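Local coordinates for probable porin (Pseudomonas aeruginosa, PDB 4FSP), which probably forms a beta-barrel channel of the OprD porin family that lets small solutes cross the outer membrane, at residues 306-311 with 360-365; 319-324 with 341-346; 379-384 with 395-400. All coordinates share one frame; numbering follows the deposited sequence.

Contact 1. Residues 306-311 with 360-365; sequences FGQYND and ERDSDL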
loop_
_atom_site.group_PDB
_atom_site.type_symbol
_atom_site.label_atom_id
_atom_site.label_comp_id
_atom_site.label_asym_id
_atom_site.label_seq_id
_atom_site.Cartn_x
_atom_site.Cartn_y
_atom_site.Cartn_z
ATOM N N PHE A 306 -8.613 2.474 -6.644
ATOM C CA PHE A 306 -8.073 1.120 -6.616
ATOM C C PHE A 306 -8.967 0.349 -5.689
ATOM O O PHE A 306 -9.089 0.697 -4.512
ATOM C CB PHE A 306 -6.638 1.125 -6.078
ATOM C CG PHE A 306 -6.141 -0.230 -5.653
ATOM C CD1 PHE A 306 -6.069 -1.281 -6.561
ATOM C CD2 PHE A 306 -5.732 -0.450 -4.348
ATOM C CE1 PHE A 306 -5.618 -2.528 -6.164
ATOM C CE2 PHE A 306 -5.273 -1.688 -3.949
ATOM C CZ PHE A 306 -5.213 -2.734 -4.858
ATOM N N GLY A 307 -9.625 -0.681 -6.210
ATOM C CA GLY A 307 -10.564 -1.433 -5.394
ATOM C C GLY A 307 -9.975 -2.729 -4.863
ATOM O O GLY A 307 -8.742 -2.913 -4.827
ATOM N N GLN A 308 -10.859 -3.628 -4.444
ATOM C CA GLN A 308 -10.453 -4.938 -3.946
ATOM C C GLN A 308 -9.879 -5.760 -5.094
ATOM O O GLN A 308 -9.002 -6.592 -4.884
ATOM C CB GLN A 308 -11.640 -5.663 -3.284
ATOM C CG GLN A 308 -11.328 -7.064 -2.722
ATOM C CD GLN A 308 -12.550 -7.750 -2.104
ATOM O OE1 GLN A 308 -13.421 -7.093 -1.514
ATOM N NE2 GLN A 308 -12.618 -9.082 -2.237
ATOM N N TYR A 309 -10.351 -5.511 -6.315
ATOM C CA TYR A 309 -9.877 -6.284 -7.462
ATOM C C TYR A 309 -9.212 -5.428 -8.547
ATOM O O TYR A 309 -8.100 -5.723 -8.984
ATOM C CB TYR A 309 -11.019 -7.093 -8.082
ATOM C CG TYR A 309 -10.566 -7.939 -9.246
ATOM C CD1 TYR A 309 -9.730 -9.032 -9.049
ATOM C CD2 TYR A 309 -10.968 -7.649 -10.541
ATOM C CE1 TYR A 309 -9.306 -9.813 -10.114
ATOM C CE2 TYR A 309 -10.550 -8.423 -11.613
ATOM C CZ TYR A 309 -9.719 -9.504 -11.394
ATOM O OH TYR A 309 -9.309 -10.276 -12.460
ATOM N N ASN A 310 -9.898 -4.385 -9.002
ATOM C CA ASN A 310 -9.430 -3.651 -10.180
ATOM C C ASN A 310 -8.773 -2.341 -9.793
ATOM O O ASN A 310 -9.072 -1.773 -8.732
ATOM C CB ASN A 310 -10.578 -3.386 -11.162
ATOM C CG ASN A 310 -10.093 -2.834 -12.502
ATOM O OD1 ASN A 310 -9.184 -3.396 -13.130
ATOM N ND2 ASN A 310 -10.705 -1.731 -12.946
ATOM N N ASP A 311 -7.890 -1.855 -10.658
ATOM C CA ASP A 311 -7.144 -0.627 -10.373
ATOM C C ASP A 311 -7.503 0.494 -11.350
ATOM O O ASP A 311 -6.951 1.589 -11.283
ATOM C CB ASP A 311 -5.640 -0.906 -10.404
ATOM C CG ASP A 311 -5.177 -1.487 -11.733
ATOM O OD1 ASP A 311 -6.007 -1.613 -12.661
ATOM O OD2 ASP A 311 -3.972 -1.813 -11.860
ATOM N N GLU A 360 -16.909 -1.722 -10.571
ATOM C CA GLU A 360 -16.673 -2.571 -9.411
ATOM C C GLU A 360 -17.409 -2.021 -8.188
ATOM O O GLU A 360 -17.411 -0.807 -7.947
ATOM C CB GLU A 360 -15.159 -2.682 -9.114
ATOM C CG GLU A 360 -14.827 -3.601 -7.914
ATOM C CD GLU A 360 -13.329 -3.924 -7.758
ATOM O OE1 GLU A 360 -12.569 -3.870 -8.757
ATOM O OE2 GLU A 360 -12.912 -4.268 -6.623
ATOM N N ARG A 361 -18.037 -2.909 -7.422
ATOM C CA ARG A 361 -18.611 -2.537 -6.129
ATOM C C ARG A 361 -17.957 -3.370 -5.040
ATOM O O ARG A 361 -17.966 -4.605 -5.098
ATOM C CB ARG A 361 -20.150 -2.726 -6.100
ATOM C CG ARG A 361 -20.718 -3.024 -4.691
ATOM C CD ARG A 361 -22.209 -2.777 -4.581
ATOM N NE ARG A 361 -22.507 -1.349 -4.489
ATOM C CZ ARG A 361 -23.085 -0.759 -3.447
ATOM N NH1 ARG A 361 -23.455 -1.469 -2.388
ATOM N NH2 ARG A 361 -23.300 0.551 -3.473
ATOM N N ASP A 362 -17.367 -2.696 -4.059
ATOM C CA ASP A 362 -16.777 -3.391 -2.922
ATOM C C ASP A 362 -17.612 -3.067 -1.707
ATOM O O ASP A 362 -18.130 -1.951 -1.576
ATOM C CB ASP A 362 -15.341 -2.923 -2.644
ATOM C CG ASP A 362 -14.392 -3.216 -3.787
ATOM O OD1 ASP A 362 -14.703 -4.116 -4.602
ATOM O OD2 ASP A 362 -13.335 -2.537 -3.868
ATOM N N SER A 363 -17.736 -4.054 -0.827
ATOM C CA SER A 363 -18.348 -3.874 0.474
ATOM C C SER A 363 -17.422 -4.505 1.499
ATOM O O SER A 363 -16.780 -5.526 1.237
ATOM C CB SER A 363 -19.723 -4.536 0.524
ATOM O OG SER A 363 -20.649 -3.826 -0.286
ATOM N N ASP A 364 -17.354 -3.901 2.672
ATOM C CA ASP A 364 -16.378 -4.294 3.667
ATOM C C ASP A 364 -17.103 -4.234 5.007
ATOM O O ASP A 364 -17.750 -3.234 5.327
ATOM C CB ASP A 364 -15.193 -3.322 3.553
ATOM C CG ASP A 364 -14.203 -3.426 4.686
ATOM O OD1 ASP A 364 -14.593 -3.267 5.866
ATOM O OD2 ASP A 364 -13.004 -3.616 4.386
ATOM N N LEU A 365 -17.044 -5.325 5.764
ATOM C CA LEU A 365 -17.620 -5.343 7.099
ATOM C C LEU A 365 -16.583 -5.857 8.084
ATOM O O LEU A 365 -15.901 -6.873 7.841
ATOM C CB LEU A 365 -18.902 -6.192 7.146
ATOM C CG LEU A 365 -19.671 -6.200 8.473
ATOM C CD1 LEU A 365 -20.083 -4.780 8.842
ATOM C CD2 LEU A 365 -20.902 -7.120 8.414
#
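Asp362 OD2 is gripped by two groups: Gln308 N of the loop 306-311, which donates at 2.8 Å from above the carboxylate plane, and the guanidinium of Arg341 on the neighbouring, preceding strand 336-346. Two residues back, on the same face of strand 358-368, the carboxylate of Glu360 takes the next two backbone N-H groups of the loop, one on each oxygen. Asn310 N gives the shortest bond, 2.7 Å to Glu360 OE1, and Tyr309 N reaches Glu360 OE2 at 2.9 Å; each oxygen accepts through its syn lone pair, on the side of the other oxygen. Glu360 gets there as a nearly straight rod, with CG anti to its backbone N (chi1 -178°) and CD carried on in the same direction, off the strand and into the loop. The two acids close on each other: Glu360 OE2 lies 2.7 Å from Asp362 OD1, a separation suggesting that one of them holds a proton. Gln308 NE2 reaches along the inner wall to Glu396 and to the carbonyl of Arg382. Gly307 packs its CA 3.4 Å from Asp362 OD2. The loop is thus folded against the inner wall of the barrel, as the inward-folded loops of porins are. Three successive amides, those of Gln308, Tyr309 and Asn310, offer hydrogens to buried acid oxygens, which fixes this turn of loop and would offset part of the negative charge gathered there.

Contact 2. Residues 319-324 with 341-346; sequences SWQLRY and RYFSGH. With C8E ((hydroxyethyloxy)tri(ethyloxy)octane), chain C.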
loop_
_atom_site.group_PDB
_atom_site.type_symbol
_atom_site.label_atom_id
_atom_site.label_comp_id
_atom_site.label_asym_id
_atom_site.label_seq_id
_atom_site.Cartn_x
_atom_site.Cartn_y
_atom_site.Cartn_z
ATOM N N SER A 319 -12.133 7.228 -14.531
ATOM C CA SER A 319 -13.025 6.549 -13.588
ATOM C C SER A 319 -13.479 7.450 -12.441
ATOM O O SER A 319 -12.761 8.381 -12.044
ATOM C CB SER A 319 -12.336 5.302 -13.017
ATOM O OG SER A 319 -11.153 5.671 -12.319
ATOM N N TRP A 320 -14.665 7.150 -11.908
ATOM C CA TRP A 320 -15.252 7.886 -10.784
ATOM C C TRP A 320 -15.525 6.921 -9.661
ATOM O O TRP A 320 -15.866 5.764 -9.910
ATOM C CB TRP A 320 -16.600 8.501 -11.180
ATOM C CG TRP A 320 -16.492 9.691 -12.049
ATOM C CD1 TRP A 320 -16.599 9.730 -13.411
ATOM C CD2 TRP A 320 -16.254 11.041 -11.621
ATOM N NE1 TRP A 320 -16.442 11.026 -13.857
ATOM C CE2 TRP A 320 -16.231 11.848 -12.780
ATOM C CE3 TRP A 320 -16.063 11.643 -10.372
ATOM C CZ2 TRP A 320 -16.020 13.226 -12.723
ATOM C CZ3 TRP A 320 -15.854 13.012 -10.317
ATOM C CH2 TRP A 320 -15.834 13.786 -11.484
ATOM N N GLN A 321 -15.429 7.406 -8.430
ATOM C CA GLN A 321 -15.691 6.571 -7.269
ATOM C C GLN A 321 -16.568 7.317 -6.279
ATOM O O GLN A 321 -16.369 8.519 -6.042
ATOM C CB GLN A 321 -14.374 6.151 -6.581
ATOM C CG GLN A 321 -14.553 5.233 -5.344
ATOM C CD GLN A 321 -13.296 5.119 -4.480
ATOM O OE1 GLN A 321 -13.358 4.682 -3.326
ATOM N NE2 GLN A 321 -12.146 5.516 -5.038
ATOM N N LEU A 322 -17.544 6.600 -5.721
ATOM C CA LEU A 322 -18.297 7.062 -4.555
ATOM C C LEU A 322 -18.026 6.083 -3.437
ATOM O O LEU A 322 -18.000 4.874 -3.655
ATOM C CB LEU A 322 -19.801 7.061 -4.818
ATOM C CG LEU A 322 -20.497 8.279 -5.419
ATOM C CD1 LEU A 322 -19.505 9.334 -5.845
ATOM C CD2 LEU A 322 -21.376 7.844 -6.590
ATOM N N ARG A 323 -17.851 6.593 -2.231
ATOM C CA ARG A 323 -17.520 5.722 -1.121
ATOM C C ARG A 323 -18.198 6.203 0.159
ATOM O O ARG A 323 -18.263 7.401 0.427
ATOM C CB ARG A 323 -16.000 5.676 -0.944
ATOM C CG ARG A 323 -15.566 5.087 0.377
ATOM C CD ARG A 323 -14.056 4.912 0.484
ATOM N NE ARG A 323 -13.710 4.485 1.836
ATOM C CZ ARG A 323 -12.644 3.755 2.154
ATOM N NH1 ARG A 323 -11.792 3.366 1.213
ATOM N NH2 ARG A 323 -12.432 3.418 3.419
ATOM N N TYR A 324 -18.709 5.264 0.945
ATOM C CA TYR A 324 -19.287 5.596 2.228
ATOM C C TYR A 324 -18.675 4.733 3.322
ATOM O O TYR A 324 -18.621 3.508 3.186
ATOM C CB TYR A 324 -20.794 5.368 2.190
ATOM C CG TYR A 324 -21.447 5.467 3.546
ATOM C CD1 TYR A 324 -21.780 6.701 4.086
ATOM C CD2 TYR A 324 -21.746 4.334 4.280
ATOM C CE1 TYR A 324 -22.384 6.808 5.322
ATOM C CE2 TYR A 324 -22.357 4.432 5.525
ATOM C CZ TYR A 324 -22.675 5.675 6.037
ATOM O OH TYR A 324 -23.277 5.799 7.272
ATOM N N ARG A 341 -18.093 1.012 -1.551
ATOM C CA ARG A 341 -17.639 1.929 -2.587
ATOM C C ARG A 341 -17.998 1.397 -3.962
ATOM O O ARG A 341 -18.102 0.183 -4.185
ATOM C CB ARG A 341 -16.126 2.185 -2.474
ATOM C CG ARG A 341 -15.280 0.904 -2.464
ATOM C CD ARG A 341 -13.785 1.212 -2.262
ATOM N NE ARG A 341 -12.990 -0.016 -2.168
ATOM C CZ ARG A 341 -11.715 -0.056 -1.800
ATOM N NH1 ARG A 341 -11.077 1.067 -1.501
ATOM N NH2 ARG A 341 -11.080 -1.217 -1.732
ATOM N N TYR A 342 -18.186 2.319 -4.887
ATOM C CA TYR A 342 -18.535 1.958 -6.241
ATOM C C TYR A 342 -17.617 2.732 -7.175
ATOM O O TYR A 342 -17.407 3.941 -6.990
ATOM C CB TYR A 342 -20.013 2.287 -6.504
ATOM C CG TYR A 342 -20.421 2.057 -7.931
ATOM C CD1 TYR A 342 -20.686 0.779 -8.396
ATOM C CD2 TYR A 342 -20.544 3.117 -8.816
ATOM C CE1 TYR A 342 -21.056 0.566 -9.712
ATOM C CE2 TYR A 342 -20.916 2.918 -10.126
ATOM C CZ TYR A 342 -21.165 1.641 -10.570
ATOM O OH TYR A 342 -21.534 1.438 -11.879
ATOM N N PHE A 343 -17.049 2.033 -8.155
ATOM C CA PHE A 343 -16.186 2.665 -9.152
ATOM C C PHE A 343 -16.783 2.406 -10.518
ATOM O O PHE A 343 -17.244 1.297 -10.792
ATOM C CB PHE A 343 -14.786 2.032 -9.235
ATOM C CG PHE A 343 -14.087 1.810 -7.925
ATOM C CD1 PHE A 343 -14.330 0.661 -7.172
ATOM C CD2 PHE A 343 -13.102 2.695 -7.499
ATOM C CE1 PHE A 343 -13.639 0.431 -5.985
ATOM C CE2 PHE A 343 -12.416 2.472 -6.312
ATOM C CZ PHE A 343 -12.684 1.341 -5.553
ATOM N N SER A 344 -16.695 3.394 -11.398
ATOM C CA SER A 344 -17.126 3.230 -12.780
ATOM C C SER A 344 -16.070 3.790 -13.737
ATOM O O SER A 344 -15.644 4.945 -13.603
ATOM C CB SER A 344 -18.462 3.935 -13.001
ATOM O OG SER A 344 -18.784 3.962 -14.383
ATOM N N GLY A 345 -15.650 2.980 -14.703
ATOM C CA GLY A 345 -14.631 3.410 -15.647
ATOM C C GLY A 345 -15.055 3.385 -17.115
ATOM O O GLY A 345 -15.844 2.527 -17.540
ATOM N N HIS A 346 -14.519 4.320 -17.897
ATOM C CA HIS A 346 -14.791 4.361 -19.332
ATOM C C HIS A 346 -13.575 4.875 -20.090
ATOM O O HIS A 346 -12.624 5.381 -19.480
ATOM C CB HIS A 346 -15.990 5.261 -19.614
ATOM C CG HIS A 346 -15.739 6.714 -19.339
ATOM N ND1 HIS A 346 -15.944 7.286 -18.099
ATOM C CD2 HIS A 346 -15.313 7.716 -20.146
ATOM C CE1 HIS A 346 -15.657 8.574 -18.157
ATOM N NE2 HIS A 346 -15.273 8.862 -19.388
HETATM C C1 C8E C . -24.933 3.078 1.437
HETATM C C2 C8E C . -25.184 4.557 1.724
HETATM C C3 C8E C . -25.576 4.770 3.183
HETATM C C4 C8E C . -25.706 6.251 3.535
HETATM C C5 C8E C . -26.226 6.465 4.959
HETATM C C6 C8E C . -26.060 7.929 5.343
HETATM C C7 C8E C . -26.755 8.344 6.636
HETATM C C8 C8E C . -26.519 9.843 6.817
HETATM O O9 C8E C . -27.436 10.467 7.692
HETATM C C10 C8E C . -26.828 10.853 8.903
HETATM C C11 C8E C . -26.475 12.339 8.873
HETATM O O12 C8E C . -25.420 12.580 9.783
HETATM O O HOH W 1 -11.504 3.821 -1.678
#
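This is an antiparallel beta hairpin in the wall of the porin barrel, strands 318-327 and 336-346 lying side by side with their segment axes 4.6 Å apart and 169° between directions. Trp320 with Ser344 and Leu322 with Tyr342 are the hydrogen-bonded pairs, each closed by two N-H to O=C bonds, among them Tyr342 N to Leu322 O at 2.8 Å. Their side chains, with Tyr324, project to the face that probably meets lipid; there the octyl tail of a C8E detergent lies over one face of the Tyr324 ring, C5 coming 3.8 Å from Tyr324 CZ. The other face carries Ser319, Gln321, Phe343, Arg323 and Arg341 and is mostly polar, with the Phe343 ring among the polar chains. There Gln321 runs alongside Phe343, its CD and NE2 against the rim carbon CE2 of the ring (NE2 to CE2 3.3 Å), amide and ring planes 42° apart, while NE2 is bonded to Asn305. Arg341 CG stands between its own backbone N and carbonyl carbon (chi1 54°), and the chain then runs extended, bringing NH1 to 3.6 Å from Arg323 NH1. One water joins the three polar chains: it donates to Gln321 OE1 (2.6 Å) and accepts from Arg323 NH1 and Arg341 NH1, lying in the plane of each guanidinium. Asp325 and Asp362 pair with Arg323 and Arg341 respectively. An acid beside each guanidinium and a shared water between them probably ease the closeness of the two like charges.

Contact 3. Residues 379-384 with 395-400; sequences LVWRNA and DENRLY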
loop_
_atom_site.group_PDB
_atom_site.type_symbol
_atom_site.label_atom_id
_atom_site.label_comp_id
_atom_site.label_asym_id
_atom_site.label_seq_id
_atom_site.Cartn_x
_atom_site.Cartn_y
_atom_site.Cartn_z
ATOM N N LEU A 379 -12.621 -9.776 12.936
ATOM C CA LEU A 379 -13.234 -10.402 11.777
ATOM C C LEU A 379 -13.389 -9.353 10.683
ATOM O O LEU A 379 -13.932 -8.261 10.912
ATOM C CB LEU A 379 -14.600 -11.015 12.113
ATOM C CG LEU A 379 -14.661 -12.148 13.141
ATOM C CD1 LEU A 379 -14.992 -11.617 14.538
ATOM C CD2 LEU A 379 -15.659 -13.233 12.719
ATOM N N VAL A 380 -12.895 -9.673 9.497
ATOM C CA VAL A 380 -13.033 -8.772 8.371
ATOM C C VAL A 380 -13.594 -9.555 7.199
ATOM O O VAL A 380 -13.131 -10.664 6.906
ATOM C CB VAL A 380 -11.680 -8.124 7.973
ATOM C CG1 VAL A 380 -11.880 -7.185 6.793
ATOM C CG2 VAL A 380 -11.082 -7.348 9.144
ATOM N N TRP A 381 -14.597 -8.976 6.543
ATOM C CA TRP A 381 -15.194 -9.575 5.362
ATOM C C TRP A 381 -15.148 -8.559 4.238
ATOM O O TRP A 381 -15.751 -7.485 4.347
ATOM C CB TRP A 381 -16.653 -9.961 5.638
ATOM C CG TRP A 381 -17.363 -10.548 4.451
ATOM C CD1 TRP A 381 -16.789 -11.161 3.376
ATOM C CD2 TRP A 381 -18.784 -10.578 4.220
ATOM N NE1 TRP A 381 -17.761 -11.568 2.491
ATOM C CE2 TRP A 381 -18.993 -11.226 2.987
ATOM C CE3 TRP A 381 -19.896 -10.115 4.935
ATOM C CZ2 TRP A 381 -20.270 -11.422 2.450
ATOM C CZ3 TRP A 381 -21.163 -10.312 4.403
ATOM C CH2 TRP A 381 -21.339 -10.959 3.173
ATOM N N ARG A 382 -14.433 -8.891 3.165
ATOM C CA ARG A 382 -14.366 -8.018 1.989
ATOM C C ARG A 382 -14.964 -8.716 0.773
ATOM O O ARG A 382 -14.473 -9.763 0.320
ATOM C CB ARG A 382 -12.921 -7.573 1.717
ATOM C CG ARG A 382 -12.234 -6.998 2.951
ATOM C CD ARG A 382 -10.768 -6.675 2.682
ATOM N NE ARG A 382 -10.630 -5.672 1.630
ATOM C CZ ARG A 382 -9.718 -5.721 0.665
ATOM N NH1 ARG A 382 -8.842 -6.729 0.626
ATOM N NH2 ARG A 382 -9.678 -4.760 -0.254
ATOM N N ASN A 383 -16.042 -8.137 0.258
ATOM C CA ASN A 383 -16.743 -8.709 -0.875
ATOM C C ASN A 383 -16.677 -7.789 -2.084
ATOM O O ASN A 383 -16.754 -6.574 -1.942
ATOM C CB ASN A 383 -18.194 -8.981 -0.499
ATOM C CG ASN A 383 -19.053 -9.289 -1.696
ATOM O OD1 ASN A 383 -19.613 -8.385 -2.320
ATOM N ND2 ASN A 383 -19.173 -10.570 -2.023
ATOM N N ALA A 384 -16.535 -8.359 -3.277
ATOM C CA ALA A 384 -16.433 -7.533 -4.474
ATOM C C ALA A 384 -17.128 -8.123 -5.681
ATOM O O ALA A 384 -17.144 -9.340 -5.880
ATOM C CB ALA A 384 -14.985 -7.244 -4.809
ATOM N N ASP A 395 -16.453 -12.294 -9.221
ATOM C CA ASP A 395 -17.037 -12.060 -7.899
ATOM C C ASP A 395 -16.066 -12.649 -6.893
ATOM O O ASP A 395 -15.515 -13.737 -7.114
ATOM C CB ASP A 395 -18.387 -12.761 -7.736
ATOM C CG ASP A 395 -19.504 -12.091 -8.517
ATOM O OD1 ASP A 395 -19.232 -11.522 -9.596
ATOM O OD2 ASP A 395 -20.664 -12.132 -8.052
ATOM N N GLU A 396 -15.852 -11.952 -5.783
ATOM C CA GLU A 396 -14.808 -12.373 -4.848
ATOM C C GLU A 396 -15.125 -12.071 -3.389
ATOM O O GLU A 396 -15.657 -11.006 -3.065
ATOM C CB GLU A 396 -13.477 -11.712 -5.229
ATOM C CG GLU A 396 -12.307 -12.088 -4.333
ATOM C CD GLU A 396 -11.081 -11.249 -4.625
ATOM O OE1 GLU A 396 -10.334 -11.613 -5.558
ATOM O OE2 GLU A 396 -10.867 -10.220 -3.940
ATOM N N ASN A 397 -14.795 -13.018 -2.519
ATOM C CA ASN A 397 -14.863 -12.802 -1.078
ATOM C C ASN A 397 -13.528 -13.056 -0.411
ATOM O O ASN A 397 -12.852 -14.032 -0.721
ATOM C CB ASN A 397 -15.895 -13.723 -0.443
ATOM C CG ASN A 397 -17.301 -13.272 -0.714
ATOM O OD1 ASN A 397 -17.870 -12.480 0.037
ATOM N ND2 ASN A 397 -17.871 -13.760 -1.801
ATOM N N ARG A 398 -13.155 -12.174 0.510
ATOM C CA ARG A 398 -11.990 -12.394 1.353
ATOM C C ARG A 398 -12.410 -12.253 2.801
ATOM O O ARG A 398 -13.168 -11.340 3.158
ATOM C CB ARG A 398 -10.889 -11.387 1.035
ATOM C CG ARG A 398 -10.197 -11.633 -0.288
ATOM C CD ARG A 398 -9.395 -10.415 -0.680
ATOM N NE ARG A 398 -8.833 -10.500 -2.025
ATOM C CZ ARG A 398 -7.578 -10.845 -2.286
ATOM N NH1 ARG A 398 -6.753 -11.158 -1.292
ATOM N NH2 ARG A 398 -7.153 -10.884 -3.540
ATOM N N LEU A 399 -11.906 -13.165 3.621
ATOM C CA LEU A 399 -12.260 -13.269 5.029
ATOM C C LEU A 399 -10.981 -13.297 5.835
ATOM O O LEU A 399 -10.041 -14.031 5.507
ATOM C CB LEU A 399 -13.041 -14.564 5.289
ATOM C CG LEU A 399 -14.535 -14.530 4.983
ATOM C CD1 LEU A 399 -15.122 -15.935 5.019
ATOM C CD2 LEU A 399 -15.228 -13.635 5.990
ATOM N N TYR A 400 -10.933 -12.490 6.885
ATOM C CA TYR A 400 -9.740 -12.419 7.706
ATOM C C TYR A 400 -10.150 -12.526 9.155
ATOM O O TYR A 400 -11.039 -11.803 9.620
ATOM C CB TYR A 400 -8.994 -11.099 7.499
ATOM C CG TYR A 400 -8.741 -10.709 6.061
ATOM C CD1 TYR A 400 -9.715 -10.057 5.318
ATOM C CD2 TYR A 400 -7.513 -10.959 5.455
ATOM C CE1 TYR A 400 -9.488 -9.677 3.996
ATOM C CE2 TYR A 400 -7.276 -10.585 4.135
ATOM C CZ TYR A 400 -8.267 -9.942 3.411
ATOM O OH TYR A 400 -8.039 -9.568 2.101
#
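Tyr400, Arg382 and Val380 bury much of the surface in this antiparallel hairpin of strands 378-388 and 394-406 in the porin barrel wall, and all three project from the same face. The Tyr400 ring reaches across its neighbours on the other strand: CD1 rests on Val380 CB at 3.8 Å, and CE1 on Arg382 CD at 3.5 Å. Arg382 bends at chi3 (61°), which swings its guanidinium back so that NH1 gives a long hydrogen bond of 3.3 Å to Tyr400 OH, the oxygen lying in the guanidinium plane. The hydroxyl also bonds Gly138 of a loop. Beside them, Arg398 NE pairs with Glu396 OE2, which it meets from well above the carboxylate plane, and Arg36 of strand 24-38 holds the other oxygen of Glu396. Paired backbone bonds join Val380, Arg382 and Ala384 to Tyr400, Arg398 and Glu396. The opposite face pairs Trp381 with Leu399 and Asn383 with Asn397. There Asn397 OD1 accepts two donors: Trp381 NE1 in the carbonyl plane at 2.6 Å, with ring and amide nearly coplanar, and Asn383 ND2 from above that plane at 3.1 Å.

In the fold
Contacts 2 and 3 are wall hairpins, partly buried and stitched by regular backbone bonds, whereas contact 1 is buried and sets a loop against strand 358-368, which lies between the two hairpins and pairs with a strand of each. Contact 1 therefore sits between the others and is tied to each hairpin by a polar side-chain link. Its chemistry is carboxylate to backbone amide, while the hairpins put arginines on their inner faces, water-linked in contact 2 and tyrosine- or glutamate-linked in contact 3. The guanidinium groups of Arg341 and Arg382 come close together. The outward faces mix aromatic and aliphatic chains with polar ones, Ser344 in contact 2 and the Asn383-Asn397 pair in contact 3.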